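Local coordinates for hypothetical conserved protein (Thermus thermophilus, PDB 3DZM) that is of unknown function but forms a monomeric beta-barrel in the outer membrane and binds calcium, at residues 151-162 and 201-212; 32-42 and 85-93. All coordinates share one frame; numbering follows the deposited sequence.

Contact 1: residues 151-162 and 201-212; sequences LSLVGDLGVDYY and EWVLKLRLGAAY. With C8E ((hydroxyethyloxy)tri(ethyloxy)octane), chain F; C8E ((hydroxyethyloxy)tri(ethyloxy)octane), chain E.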
loop_
_atom_site.group_PDB
_atom_site.type_symbol
_atom_site.label_atom_id
_atom_site.label_comp_id
_atom_site.label_asym_id
_atom_site.label_seq_id
_atom_site.Cartn_x
_atom_site.Cartn_y
_atom_site.Cartn_z
ATOM N N LEU A 151 -8.819 9.881 -23.330
ATOM C CA LEU A 151 -8.092 8.754 -22.767
ATOM C C LEU A 151 -6.591 8.972 -22.872
ATOM O O LEU A 151 -6.080 9.254 -23.946
ATOM C CB LEU A 151 -8.475 7.463 -23.491
ATOM C CG LEU A 151 -7.948 6.172 -22.876
ATOM C CD1 LEU A 151 -8.889 5.710 -21.786
ATOM C CD2 LEU A 151 -7.816 5.133 -23.943
ATOM N N SER A 152 -5.877 8.879 -21.753
ATOM C CA SER A 152 -4.413 8.911 -21.817
ATOM C C SER A 152 -3.777 7.771 -21.071
ATOM O O SER A 152 -4.329 7.264 -20.099
ATOM C CB SER A 152 -3.807 10.246 -21.348
ATOM O OG SER A 152 -4.645 10.909 -20.448
ATOM N N LEU A 153 -2.620 7.362 -21.578
ATOM C CA LEU A 153 -1.744 6.454 -20.887
ATOM C C LEU A 153 -1.114 7.193 -19.709
ATOM O O LEU A 153 -0.725 8.351 -19.833
ATOM C CB LEU A 153 -0.672 5.968 -21.852
ATOM C CG LEU A 153 -0.185 4.580 -21.471
ATOM C CD1 LEU A 153 -1.377 3.634 -21.424
ATOM C CD2 LEU A 153 0.865 4.102 -22.441
ATOM N N VAL A 154 -1.056 6.547 -18.551
ATOM C CA VAL A 154 -0.475 7.167 -17.365
ATOM C C VAL A 154 0.576 6.271 -16.728
ATOM O O VAL A 154 0.335 5.103 -16.502
ATOM C CB VAL A 154 -1.516 7.473 -16.304
ATOM C CG1 VAL A 154 -0.832 8.059 -15.113
ATOM C CG2 VAL A 154 -2.545 8.426 -16.818
ATOM N N GLY A 155 1.737 6.846 -16.441
ATOM C CA GLY A 155 2.823 6.167 -15.759
ATOM C C GLY A 155 3.048 6.844 -14.416
ATOM O O GLY A 155 2.969 8.065 -14.293
ATOM N N ASP A 156 3.310 6.055 -13.387
ATOM C CA ASP A 156 3.485 6.629 -12.073
ATOM C C ASP A 156 4.586 5.930 -11.304
ATOM O O ASP A 156 4.495 4.712 -11.083
ATOM C CB ASP A 156 2.201 6.490 -11.307
ATOM C CG ASP A 156 2.153 7.392 -10.146
ATOM O OD1 ASP A 156 3.148 8.119 -10.011
ATOM O OD2 ASP A 156 1.155 7.378 -9.380
ATOM N N LEU A 157 5.626 6.695 -10.938
ATOM C CA LEU A 157 6.666 6.230 -10.028
ATOM C C LEU A 157 6.794 7.120 -8.793
ATOM O O LEU A 157 6.976 8.333 -8.915
ATOM C CB LEU A 157 8.011 6.190 -10.731
ATOM C CG LEU A 157 9.196 5.522 -10.020
ATOM C CD1 LEU A 157 10.208 5.121 -11.042
ATOM C CD2 LEU A 157 9.821 6.424 -8.983
ATOM N N GLY A 158 6.694 6.519 -7.609
ATOM C CA GLY A 158 6.880 7.270 -6.384
ATOM C C GLY A 158 7.409 6.462 -5.232
ATOM O O GLY A 158 7.576 5.258 -5.338
ATOM N N VAL A 159 7.711 7.136 -4.128
ATOM C CA VAL A 159 8.212 6.474 -2.908
ATOM C C VAL A 159 7.439 7.063 -1.755
ATOM O O VAL A 159 7.152 8.277 -1.745
ATOM C CB VAL A 159 9.743 6.669 -2.721
ATOM C CG1 VAL A 159 10.169 6.236 -1.341
ATOM C CG2 VAL A 159 10.591 5.940 -3.872
ATOM N N ASP A 160 7.016 6.208 -0.828
ATOM C CA ASP A 160 6.222 6.660 0.329
ATOM C C ASP A 160 6.952 6.195 1.550
ATOM O O ASP A 160 7.563 5.118 1.543
ATOM C CB ASP A 160 4.825 6.031 0.362
ATOM C CG ASP A 160 3.909 6.549 -0.727
ATOM O OD1 ASP A 160 4.266 7.592 -1.277
ATOM O OD2 ASP A 160 2.844 5.917 -1.036
ATOM N N TYR A 161 6.874 6.986 2.607
ATOM C CA TYR A 161 7.371 6.543 3.894
ATOM C C TYR A 161 6.225 6.474 4.907
ATOM O O TYR A 161 5.439 7.407 5.006
ATOM C CB TYR A 161 8.455 7.476 4.425
ATOM C CG TYR A 161 8.903 7.044 5.794
ATOM C CD1 TYR A 161 9.710 5.920 5.951
ATOM C CD2 TYR A 161 8.480 7.712 6.938
ATOM C CE1 TYR A 161 10.105 5.501 7.175
ATOM C CE2 TYR A 161 8.889 7.288 8.203
ATOM C CZ TYR A 161 9.702 6.187 8.302
ATOM O OH TYR A 161 10.121 5.742 9.529
ATOM N N TYR A 162 6.155 5.385 5.673
ATOM C CA TYR A 162 5.167 5.252 6.756
ATOM C C TYR A 162 5.754 5.224 8.165
ATOM O O TYR A 162 6.721 4.521 8.450
ATOM C CB TYR A 162 4.298 4.013 6.543
ATOM C CG TYR A 162 3.368 4.131 5.357
ATOM C CD1 TYR A 162 2.126 4.736 5.492
ATOM C CD2 TYR A 162 3.739 3.663 4.095
ATOM C CE1 TYR A 162 1.273 4.849 4.423
ATOM C CE2 TYR A 162 2.878 3.773 3.010
ATOM C CZ TYR A 162 1.651 4.369 3.188
ATOM O OH TYR A 162 0.778 4.494 2.150
ATOM N N GLU A 201 7.095 0.373 5.561
ATOM C CA GLU A 201 7.944 1.443 6.021
ATOM C C GLU A 201 8.320 2.315 4.791
ATOM O O GLU A 201 7.729 3.374 4.541
ATOM C CB GLU A 201 9.136 0.885 6.757
ATOM C CG GLU A 201 10.047 1.963 7.264
ATOM C CD GLU A 201 11.132 1.432 8.192
ATOM O OE1 GLU A 201 11.422 0.200 8.136
ATOM O OE2 GLU A 201 11.677 2.266 8.977
ATOM N N TRP A 202 9.270 1.855 3.994
ATOM C CA TRP A 202 9.520 2.506 2.717
ATOM C C TRP A 202 8.826 1.721 1.618
ATOM O O TRP A 202 8.897 0.492 1.584
ATOM C CB TRP A 202 11.014 2.580 2.423
ATOM C CG TRP A 202 11.786 3.483 3.314
ATOM C CD1 TRP A 202 12.503 3.120 4.413
ATOM C CD2 TRP A 202 11.930 4.900 3.184
ATOM N NE1 TRP A 202 13.092 4.219 4.982
ATOM C CE2 TRP A 202 12.766 5.330 4.251
ATOM C CE3 TRP A 202 11.452 5.846 2.271
ATOM C CZ2 TRP A 202 13.123 6.679 4.440
ATOM C CZ3 TRP A 202 11.832 7.200 2.444
ATOM C CH2 TRP A 202 12.649 7.591 3.525
ATOM N N VAL A 203 8.126 2.414 0.735
ATOM C CA VAL A 203 7.419 1.709 -0.315
ATOM C C VAL A 203 7.741 2.342 -1.657
ATOM O O VAL A 203 7.491 3.526 -1.854
ATOM C CB VAL A 203 5.860 1.690 -0.071
ATOM C CG1 VAL A 203 5.142 0.765 -1.088
ATOM C CG2 VAL A 203 5.537 1.266 1.345
ATOM N N LEU A 204 8.306 1.548 -2.564
ATOM C CA LEU A 204 8.388 1.914 -3.984
ATOM C C LEU A 204 7.059 1.721 -4.726
ATOM O O LEU A 204 6.456 0.664 -4.671
ATOM C CB LEU A 204 9.436 1.059 -4.664
ATOM C CG LEU A 204 9.843 1.492 -6.062
ATOM C CD1 LEU A 204 10.509 2.846 -6.029
ATOM C CD2 LEU A 204 10.776 0.465 -6.651
ATOM N N LYS A 205 6.605 2.742 -5.424
ATOM C CA LYS A 205 5.365 2.642 -6.176
ATOM C C LYS A 205 5.694 2.797 -7.643
ATOM O O LYS A 205 6.304 3.800 -8.048
ATOM C CB LYS A 205 4.356 3.729 -5.765
ATOM C CG LYS A 205 3.237 3.965 -6.784
ATOM C CD LYS A 205 2.875 5.445 -6.888
ATOM C CE LYS A 205 2.579 6.069 -5.539
ATOM N NZ LYS A 205 1.684 7.273 -5.679
ATOM N N LEU A 206 5.273 1.810 -8.425
ATOM C CA LEU A 206 5.500 1.766 -9.868
ATOM C C LEU A 206 4.241 1.240 -10.607
ATOM O O LEU A 206 3.948 0.045 -10.574
ATOM C CB LEU A 206 6.702 0.875 -10.095
ATOM C CG LEU A 206 7.330 0.661 -11.469
ATOM C CD1 LEU A 206 7.353 1.923 -12.305
ATOM C CD2 LEU A 206 8.726 0.134 -11.240
ATOM N N ARG A 207 3.463 2.135 -11.224
ATOM C CA ARG A 207 2.212 1.717 -11.865
ATOM C C ARG A 207 2.053 2.187 -13.313
ATOM O O ARG A 207 2.479 3.291 -13.635
ATOM C CB ARG A 207 0.995 2.182 -11.065
ATOM C CG ARG A 207 0.783 1.502 -9.752
ATOM C CD ARG A 207 -0.527 1.985 -9.112
ATOM N NE ARG A 207 -0.718 1.469 -7.757
ATOM C CZ ARG A 207 -0.677 2.214 -6.656
ATOM N NH1 ARG A 207 -0.459 3.522 -6.740
ATOM N NH2 ARG A 207 -0.847 1.647 -5.463
ATOM N N LEU A 208 1.439 1.338 -14.164
ATOM C CA LEU A 208 0.912 1.736 -15.479
ATOM C C LEU A 208 -0.590 1.713 -15.423
ATOM O O LEU A 208 -1.166 0.884 -14.735
ATOM C CB LEU A 208 1.379 0.837 -16.607
ATOM C CG LEU A 208 2.897 0.750 -16.697
ATOM C CD1 LEU A 208 3.349 -0.236 -17.768
ATOM C CD2 LEU A 208 3.503 2.147 -16.917
ATOM N N GLY A 209 -1.225 2.641 -16.128
ATOM C CA GLY A 209 -2.666 2.718 -16.120
ATOM C C GLY A 209 -3.182 3.707 -17.130
ATOM O O GLY A 209 -2.441 4.160 -17.975
ATOM N N ALA A 210 -4.463 4.037 -17.036
ATOM C CA ALA A 210 -5.094 4.911 -17.995
ATOM C C ALA A 210 -6.009 5.874 -17.281
ATOM O O ALA A 210 -6.509 5.559 -16.212
ATOM C CB ALA A 210 -5.886 4.077 -19.002
ATOM N N ALA A 211 -6.228 7.049 -17.861
ATOM C CA ALA A 211 -7.165 8.006 -17.279
ATOM C C ALA A 211 -8.187 8.424 -18.311
ATOM O O ALA A 211 -7.835 8.757 -19.437
ATOM C CB ALA A 211 -6.449 9.203 -16.740
ATOM N N TYR A 212 -9.453 8.398 -17.912
ATOM C CA TYR A 212 -10.554 8.745 -18.789
ATOM C C TYR A 212 -11.112 10.087 -18.349
ATOM O O TYR A 212 -11.519 10.223 -17.204
ATOM C CB TYR A 212 -11.642 7.654 -18.727
ATOM C CG TYR A 212 -12.822 7.946 -19.616
ATOM C CD1 TYR A 212 -12.701 7.854 -21.000
ATOM C CD2 TYR A 212 -14.042 8.349 -19.088
ATOM C CE1 TYR A 212 -13.761 8.143 -21.849
ATOM C CE2 TYR A 212 -15.122 8.640 -19.928
ATOM C CZ TYR A 212 -14.970 8.535 -21.318
ATOM O OH TYR A 212 -16.016 8.819 -22.186
HETATM C C1 C8E F . 9.238 11.224 2.887
HETATM C C2 C8E F . 10.132 11.848 3.983
HETATM C C3 C8E F . 9.861 11.451 5.453
HETATM C C4 C8E F . 11.149 11.317 6.286
HETATM C C5 C8E F . 11.371 9.961 6.997
HETATM C C6 C8E F . 12.270 9.993 8.253
HETATM C C7 C8E F . 11.967 8.879 9.271
HETATM C C8 C8E F . 12.206 9.253 10.748
HETATM O O9 C8E F . 11.209 8.754 11.641
HETATM C C10 C8E F . 11.071 7.334 11.645
HETATM C C11 C8E F . 9.888 6.790 12.481
HETATM O O12 C8E F . 9.338 5.566 11.968
HETATM C C13 C8E F . 9.664 4.377 12.686
HETATM C C14 C8E F . 9.992 3.175 11.779
HETATM O O15 C8E F . 9.020 2.139 11.909
HETATM C C16 C8E F . 9.483 0.790 11.897
HETATM C C17 C8E F . 9.399 0.131 10.510
HETATM O O18 C8E F . 9.603 -1.278 10.508
HETATM C C19 C8E F . 8.488 -1.980 9.963
HETATM C C20 C8E F . 8.653 -3.507 9.882
HETATM O O21 C8E F . 7.703 -4.165 10.716
HETATM C C1 C8E E . 14.459 2.642 -2.995
HETATM C C2 C8E E . 13.918 3.123 -1.642
HETATM C C3 C8E E . 14.109 2.113 -0.502
HETATM C C4 C8E E . 15.106 2.611 0.557
HETATM C C5 C8E E . 14.930 1.980 1.944
HETATM C C6 C8E E . 15.941 0.885 2.320
HETATM C C7 C8E E . 15.303 -0.506 2.426
HETATM C C8 C8E E . 13.774 -0.414 2.360
HETATM O O9 C8E E . 13.077 -1.417 3.091
HETATM C C10 C8E E . 12.400 -0.876 4.218
HETATM C C11 C8E E . 11.211 -1.728 4.662
HETATM O O12 C8E E . 10.007 -1.247 4.094
HETATM C C13 C8E E . 8.977 -2.223 4.088
HETATM C C14 C8E E . 7.991 -2.033 2.932
HETATM O O15 C8E E . 7.899 -3.231 2.180
HETATM C C16 C8E E . 7.200 -3.073 0.963
HETATM C C17 C8E E . 5.700 -2.940 1.233
HETATM O O18 C8E E . 5.046 -4.197 1.193
HETATM C C19 C8E E . 5.181 -4.918 2.395
HETATM C C20 C8E E . 4.599 -4.058 3.510
HETATM O O21 C8E E . 3.221 -4.284 3.629
HETATM O O HOH W 1 -0.766 5.261 -9.087
HETATM O O HOH W 2 4.132 8.575 -3.814
HETATM O O HOH W 3 0.722 6.610 -2.815
#
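Tyr161 turns its CG away from the backbone N (chi1 177°), while Trp202 keeps CG beside its own N (chi1 -68°). The two residues sit on neighbouring antiparallel strands of an outer membrane beta-barrel, and 202-213 is the last strand of the chain. These torsions bring the edge of the tyrosine over the face of the indole in a tilted edge-to-face (T-shaped) stack. The two six-membered rings have centroids 4.8 Å apart and planes at 53°. Tyr161 CD1 lies over the indole, 3.5 Å from Trp202 CE2, and Tyr161 CB makes a CH-pi contact with the indole's six-membered ring. Backbone hydrogen bonds run in pairs from Ser152-Ala211 to Asp160-Val203.

The face with Leu157, Val159, Tyr161, Trp202 and Leu204 is apolar and carries detergent. One C8E tail covers the indole face opposite Tyr161, and a second lies over a face of the tyrosine ring. This is consistent with a membrane-facing surface. Val159 CG2 adds a contact with Leu204 CD1 at 3.8 Å.

The other face points into the barrel and is charged. The bent chain of Lys205 brings its NZ to 3.7 Å from Asp156 OD2, a long salt bridge. Both residues also bond Tyr104, and Asp156 pairs with Arg43. Asp160 is paired with Arg108. A water joins Asp160 OD2 to Lys205 NZ. Another water links Asp156 OD2 and Arg207 NH1, 2.9 Å from each.

Contact 2: residues 32-42 and 85-93; sequences EDLAPGLPLGV and SLDVLYKPS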
loop_
_atom_site.group_PDB
_atom_site.type_symbol
_atom_site.label_atom_id
_atom_site.label_comp_id
_atom_site.label_asym_id
_atom_site.label_seq_id
_atom_site.Cartn_x
_atom_site.Cartn_y
_atom_site.Cartn_z
ATOM N N GLU A 32 -7.836 18.695 -12.529
ATOM C CA GLU A 32 -6.739 19.494 -13.041
ATOM C C GLU A 32 -7.305 20.644 -13.846
ATOM O O GLU A 32 -8.493 20.636 -14.153
ATOM C CB GLU A 32 -5.792 18.625 -13.870
ATOM C CG GLU A 32 -6.447 17.931 -15.038
ATOM C CD GLU A 32 -5.794 16.603 -15.398
ATOM O OE1 GLU A 32 -4.544 16.543 -15.495
ATOM O OE2 GLU A 32 -6.555 15.618 -15.590
ATOM N N ASP A 33 -6.468 21.636 -14.168
ATOM C CA ASP A 33 -6.954 22.895 -14.749
ATOM C C ASP A 33 -7.998 23.517 -13.825
ATOM O O ASP A 33 -9.134 23.755 -14.234
ATOM C CB ASP A 33 -7.562 22.682 -16.152
ATOM C CG ASP A 33 -6.511 22.312 -17.210
ATOM O OD1 ASP A 33 -5.298 22.271 -16.880
ATOM O OD2 ASP A 33 -6.905 22.061 -18.376
ATOM N N LEU A 34 -7.612 23.776 -12.579
ATOM C CA LEU A 34 -8.578 24.158 -11.551
ATOM C C LEU A 34 -8.848 25.642 -11.628
ATOM O O LEU A 34 -9.728 26.183 -10.942
ATOM C CB LEU A 34 -8.037 23.830 -10.162
ATOM C CG LEU A 34 -7.612 22.389 -9.868
ATOM C CD1 LEU A 34 -6.970 22.324 -8.489
ATOM C CD2 LEU A 34 -8.795 21.429 -10.007
ATOM N N ALA A 35 -8.066 26.294 -12.478
ATOM C CA ALA A 35 -8.064 27.731 -12.584
ATOM C C ALA A 35 -7.459 28.057 -13.923
ATOM O O ALA A 35 -6.649 27.289 -14.436
ATOM C CB ALA A 35 -7.232 28.321 -11.475
ATOM N N PRO A 36 -7.861 29.202 -14.496
ATOM C CA PRO A 36 -7.387 29.753 -15.773
ATOM C C PRO A 36 -5.867 29.766 -15.878
ATOM O O PRO A 36 -5.321 29.253 -16.852
ATOM C CB PRO A 36 -7.921 31.181 -15.746
ATOM C CG PRO A 36 -9.162 31.097 -14.924
ATOM C CD PRO A 36 -8.897 30.050 -13.878
ATOM N N GLY A 37 -5.192 30.330 -14.881
ATOM C CA GLY A 37 -3.738 30.362 -14.893
ATOM C C GLY A 37 -3.024 29.072 -14.487
ATOM O O GLY A 37 -2.017 28.703 -15.097
ATOM N N LEU A 38 -3.569 28.381 -13.482
ATOM C CA LEU A 38 -2.853 27.351 -12.711
ATOM C C LEU A 38 -2.592 26.009 -13.387
ATOM O O LEU A 38 -3.445 25.455 -14.075
ATOM C CB LEU A 38 -3.602 27.048 -11.413
ATOM C CG LEU A 38 -3.545 27.977 -10.207
ATOM C CD1 LEU A 38 -3.979 29.385 -10.593
ATOM C CD2 LEU A 38 -4.447 27.409 -9.120
ATOM N N PRO A 39 -1.402 25.459 -13.157
ATOM C CA PRO A 39 -1.190 24.080 -13.583
ATOM C C PRO A 39 -1.194 23.106 -12.375
ATOM O O PRO A 39 -0.618 22.025 -12.458
ATOM C CB PRO A 39 0.189 24.146 -14.261
ATOM C CG PRO A 39 0.725 25.572 -13.977
ATOM C CD PRO A 39 -0.125 26.131 -12.886
ATOM N N LEU A 40 -1.848 23.503 -11.280
ATOM C CA LEU A 40 -2.171 22.615 -10.163
ATOM C C LEU A 40 -3.140 21.496 -10.508
ATOM O O LEU A 40 -3.999 21.616 -11.381
ATOM C CB LEU A 40 -2.751 23.377 -8.986
ATOM C CG LEU A 40 -1.695 23.860 -7.996
ATOM C CD1 LEU A 40 -0.912 22.684 -7.460
ATOM C CD2 LEU A 40 -0.760 24.821 -8.677
ATOM N N GLY A 41 -2.973 20.399 -9.784
ATOM C CA GLY A 41 -3.726 19.182 -9.961
ATOM C C GLY A 41 -3.858 18.556 -8.601
ATOM O O GLY A 41 -2.990 18.733 -7.768
ATOM N N VAL A 42 -4.956 17.846 -8.375
ATOM C CA VAL A 42 -5.181 17.086 -7.150
ATOM C C VAL A 42 -5.643 15.688 -7.539
ATOM O O VAL A 42 -6.428 15.535 -8.464
ATOM C CB VAL A 42 -6.192 17.792 -6.273
ATOM C CG1 VAL A 42 -6.639 16.912 -5.170
ATOM C CG2 VAL A 42 -5.541 19.034 -5.699
ATOM N N SER A 85 -4.831 7.838 -0.467
ATOM C CA SER A 85 -3.811 8.823 -0.747
ATOM C C SER A 85 -4.385 10.137 -1.328
ATOM O O SER A 85 -5.396 10.154 -2.010
ATOM C CB SER A 85 -2.743 8.211 -1.671
ATOM O OG SER A 85 -3.003 8.612 -2.997
ATOM N N LEU A 86 -3.722 11.241 -1.022
ATOM C CA LEU A 86 -4.002 12.523 -1.636
ATOM C C LEU A 86 -2.695 13.121 -2.148
ATOM O O LEU A 86 -1.726 13.189 -1.402
ATOM C CB LEU A 86 -4.641 13.482 -0.634
ATOM C CG LEU A 86 -4.735 14.884 -1.231
ATOM C CD1 LEU A 86 -5.989 15.026 -2.080
ATOM C CD2 LEU A 86 -4.711 15.918 -0.147
ATOM N N ASP A 87 -2.674 13.530 -3.420
ATOM C CA ASP A 87 -1.490 14.104 -4.049
ATOM C C ASP A 87 -1.797 15.466 -4.619
ATOM O O ASP A 87 -2.769 15.631 -5.330
ATOM C CB ASP A 87 -0.997 13.288 -5.255
ATOM C CG ASP A 87 -0.787 11.841 -4.966
ATOM O OD1 ASP A 87 -0.424 11.509 -3.835
ATOM O OD2 ASP A 87 -0.963 11.026 -5.892
ATOM N N VAL A 88 -0.926 16.430 -4.354
ATOM C CA VAL A 88 -0.914 17.673 -5.101
ATOM C C VAL A 88 0.092 17.511 -6.224
ATOM O O VAL A 88 1.229 17.132 -5.965
ATOM C CB VAL A 88 -0.529 18.852 -4.189
ATOM C CG1 VAL A 88 -0.261 20.171 -5.001
ATOM C CG2 VAL A 88 -1.588 19.001 -3.083
ATOM N N LEU A 89 -0.358 17.757 -7.460
ATOM C CA LEU A 89 0.444 17.666 -8.681
ATOM C C LEU A 89 0.698 19.040 -9.252
ATOM O O LEU A 89 -0.184 19.859 -9.264
ATOM C CB LEU A 89 -0.332 16.891 -9.740
ATOM C CG LEU A 89 -0.892 15.547 -9.295
ATOM C CD1 LEU A 89 -2.315 15.368 -9.735
ATOM C CD2 LEU A 89 -0.016 14.469 -9.873
ATOM N N TYR A 90 1.893 19.289 -9.756
ATOM C CA TYR A 90 2.161 20.507 -10.511
ATOM C C TYR A 90 2.624 20.180 -11.932
ATOM O O TYR A 90 3.493 19.354 -12.115
ATOM C CB TYR A 90 3.210 21.349 -9.781
ATOM C CG TYR A 90 3.211 22.785 -10.237
ATOM C CD1 TYR A 90 3.777 23.148 -11.460
ATOM C CD2 TYR A 90 2.634 23.780 -9.459
ATOM C CE1 TYR A 90 3.771 24.457 -11.894
ATOM C CE2 TYR A 90 2.624 25.102 -9.884
ATOM C CZ TYR A 90 3.195 25.436 -11.103
ATOM O OH TYR A 90 3.191 26.750 -11.532
ATOM N N LYS A 91 2.065 20.816 -12.952
ATOM C CA LYS A 91 2.500 20.550 -14.346
ATOM C C LYS A 91 3.300 21.663 -14.987
ATOM O O LYS A 91 2.733 22.671 -15.404
ATOM C CB LYS A 91 1.301 20.283 -15.265
ATOM C CG LYS A 91 0.295 19.287 -14.759
ATOM C CD LYS A 91 -0.800 19.128 -15.786
ATOM C CE LYS A 91 -2.118 18.701 -15.169
ATOM N NZ LYS A 91 -3.200 19.098 -16.113
ATOM N N PRO A 92 4.607 21.468 -15.143
ATOM C CA PRO A 92 5.446 22.510 -15.762
ATOM C C PRO A 92 4.929 22.959 -17.139
ATOM O O PRO A 92 4.486 22.127 -17.902
ATOM C CB PRO A 92 6.802 21.821 -15.936
ATOM C CG PRO A 92 6.725 20.553 -15.179
ATOM C CD PRO A 92 5.291 20.176 -15.048
ATOM N N SER A 93 4.993 24.253 -17.452
ATOM C CA SER A 93 4.588 24.751 -18.776
ATOM C C SER A 93 5.733 24.725 -19.791
ATOM O O SER A 93 6.908 24.619 -19.413
ATOM C CB SER A 93 4.019 26.175 -18.686
ATOM O OG SER A 93 2.804 26.216 -17.954
#
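Lys91 and Glu32 cross at about a right angle, and their charged ends meet in a salt bridge. The contact joins two adjacent antiparallel strands of the beta-barrel, at the start of 40-50 and the end of 76-90. It also includes the turn that leads from strand 23-32 into strand 40-50. The lysine is extended beyond CG, so it spans from just past the end of its strand to the start of that turn. Its NZ reaches Glu32 OE1 at 3.0 Å, on the anti side of the carboxylate and 22° out of its plane. Asp33 also crosses the lysine at about a right angle, but Asp33 OD1 stays 3.9 Å from Lys91 NZ, a long ion pair. Two acidic groups thus share one ammonium, which would probably favour the protonated lysine.

Pro39 and Tyr90 lie side by side and point the same way. Pro39 CG sits 3.8 Å from Tyr90 CZ. Leu40 crosses the same ring at a slant, with its CD2 3.6 Å from Tyr90 CE2. Its other branch, CD1, meets Val88 CG1 at 3.6 Å. Further along, Val42 CG1 touches Leu86 CD1 at 3.7 Å. Leu40, Val42, Val88 and Tyr90 share one apolar face of the sheet.

Gly41 and Leu89 form the hydrogen-bonded pair. Leu89 N donates to Gly41 O at 2.8 Å; the return bond, Gly41 N to Leu89 O, is weak. Just past the strand end, Lys91 N donates to Pro39 O at 3.0 Å.

Contacts 1 and 2 join different pairs of neighbouring strands in one barrel sheet. Their centres are about 17 Å apart. The nearest atoms are about 5 Å apart, so they do not touch. Charged residues inside the barrel connect them indirectly. Arg43 and Arg108, partners of contact 1, also pair with Asp87 of contact 2. Contact 1 touches both detergent molecules. In contact 2, the side chain of Asp87 is about 12 Å from a bound C8E ((hydroxyethyloxy)tri(ethyloxy)octane). The calcium site is closer to contact 1: the side chains of Val203 and the calcium ligand Asp52 are about 12 Å apart. Contact 2 lies away from that site.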